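PDB 2HQB: transcriptional activator of comK gene from Bacillus halodurans, which probably activates comK transcription and, as a BMP-family lipoprotein with a substrate-binding-protein fold, probably binds a small ligand at the membrane. Local coordinates for residues Glu108-Gly113 / Phe144-Lys149. Numbering follows the deposited sequence.
Sequences EGYAMG and FVDGAK
F144 meets G113 where helix 139-150 passes the first turn of helix 110-122. Their CA atoms are 4.3 Å apart. A hydrogen on G113 CA takes the place of a side chain, and the two backbones come close there. F144 CA points its hydrogen at G113 O in a CA-H...O contact, with F144 CA and G113 O 3.1 Å apart and an angle of 150° at the hydrogen. G113 O also lies obliquely to the F144 ring, 3.6 Å from F144 CD1. The ring is buried against V129 and V131 of strand 128-133 and A120 of helix 110-122, and it stacks on the ring of Y186.

Two residues on, D146 turns its CB toward helix 110-122. OD2 accepts a hydrogen bond from Y110 OH. Y110 OH to D146 OD2 is modelled at 2.3 Å, which is very short; at 2.70 Å resolution the exact value carries little weight. OD2 sits at the edge of the Y110 ring, in its plane, while the carboxylate plane is turned 59° from the ring. The two side chains cross at about a right angle. Y110 reaches D146 with CG anti to the backbone N (chi1 -174°), and its ring also packs edge-to-face with F290. D146 touches Y114 as well, one turn further along helix 110-122.

The contact thus joins two successive helices linked through strand 128-133. Strand 102-107 ends in the parallel sheet of one lobe, and residues 108-113 carry the chain into the other, where both helices pack. Two such alpha/beta lobes make up a periplasmic-binding-protein fold.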
# COMPACT_ATOMS: atom_id res chain seq x y z
N GLU A 108 5.82 2.26 -4.51
CA GLU A 108 5.97 1.86 -5.89
C GLU A 108 5.10 0.62 -6.07
O GLU A 108 5.28 -0.37 -5.37
CB GLU A 108 7.44 1.59 -6.16
CG GLU A 108 7.89 2.06 -7.53
CD GLU A 108 7.65 3.54 -7.76
OE1 GLU A 108 8.29 4.35 -7.06
OE2 GLU A 108 6.81 3.89 -8.62
N GLY A 109 4.15 0.68 -7.01
CA GLY A 109 3.24 -0.43 -7.20
C GLY A 109 3.45 -1.52 -8.24
O GLY A 109 3.11 -2.68 -7.99
N TYR A 110 3.99 -1.18 -9.41
CA TYR A 110 4.21 -2.17 -10.47
C TYR A 110 4.92 -3.45 -10.01
O TYR A 110 4.40 -4.55 -10.19
CB TYR A 110 4.99 -1.54 -11.61
CG TYR A 110 5.15 -2.42 -12.83
CD1 TYR A 110 4.15 -2.50 -13.82
CD2 TYR A 110 6.29 -3.21 -12.99
CE1 TYR A 110 4.30 -3.35 -14.93
CE2 TYR A 110 6.45 -4.05 -14.08
CZ TYR A 110 5.46 -4.13 -15.03
OH TYR A 110 5.63 -5.05 -16.03
N ALA A 111 6.11 -3.31 -9.41
CA ALA A 111 6.87 -4.48 -8.95
C ALA A 111 6.05 -5.50 -8.19
O ALA A 111 5.83 -6.62 -8.66
CB ALA A 111 8.03 -4.05 -8.07
N MSE A 112 5.59 -5.10 -7.01
CA MSE A 112 4.82 -6.01 -6.19
C MSE A 112 3.69 -6.68 -6.94
O MSE A 112 3.38 -7.83 -6.68
CB MSE A 112 4.27 -5.29 -4.95
CG MSE A 112 2.96 -4.52 -5.15
SE MSE A 112 2.46 -3.50 -3.52
CE MSE A 112 0.86 -2.67 -4.22
N GLY A 113 3.06 -5.98 -7.87
CA GLY A 113 1.96 -6.57 -8.60
C GLY A 113 2.43 -7.66 -9.53
O GLY A 113 1.77 -8.68 -9.72
N PHE A 144 0.69 -6.77 -12.49
CA PHE A 144 0.02 -8.04 -12.20
C PHE A 144 -0.14 -8.86 -13.46
O PHE A 144 0.20 -10.02 -13.50
CB PHE A 144 -1.35 -7.82 -11.58
CG PHE A 144 -2.00 -9.09 -11.10
CD1 PHE A 144 -1.71 -9.60 -9.83
CD2 PHE A 144 -2.93 -9.77 -11.91
CE1 PHE A 144 -2.34 -10.78 -9.35
CE2 PHE A 144 -3.57 -10.95 -11.45
CZ PHE A 144 -3.27 -11.46 -10.16
N VAL A 145 -0.73 -8.24 -14.47
CA VAL A 145 -0.97 -8.84 -15.78
C VAL A 145 0.37 -9.33 -16.36
O VAL A 145 0.47 -10.47 -16.86
CB VAL A 145 -1.59 -7.77 -16.71
CG1 VAL A 145 -1.11 -7.95 -18.13
CG2 VAL A 145 -3.10 -7.82 -16.60
N ASP A 146 1.39 -8.48 -16.29
CA ASP A 146 2.69 -8.86 -16.79
C ASP A 146 3.24 -10.08 -16.06
O ASP A 146 3.90 -10.91 -16.67
CB ASP A 146 3.66 -7.68 -16.69
CG ASP A 146 3.24 -6.50 -17.56
OD1 ASP A 146 2.44 -6.68 -18.50
OD2 ASP A 146 3.72 -5.37 -17.29
N GLY A 147 2.97 -10.21 -14.77
CA GLY A 147 3.44 -11.38 -14.05
C GLY A 147 2.70 -12.62 -14.54
O GLY A 147 3.30 -13.66 -14.78
N ALA A 148 1.39 -12.53 -14.70
CA ALA A 148 0.64 -13.67 -15.15
C ALA A 148 0.91 -13.93 -16.63
O ALA A 148 0.32 -14.82 -17.24
CB ALA A 148 -0.85 -13.46 -14.92
N LYS A 149 1.79 -13.13 -17.22
CA LYS A 149 2.17 -13.35 -18.62
C LYS A 149 3.59 -13.88 -18.53
O LYS A 149 3.88 -14.92 -19.08
CB LYS A 149 2.16 -12.05 -19.42
CG LYS A 149 2.37 -12.23 -20.92
CD LYS A 149 3.00 -10.94 -21.50
CE LYS A 149 3.08 -10.91 -23.02
NZ LYS A 149 1.92 -10.21 -23.63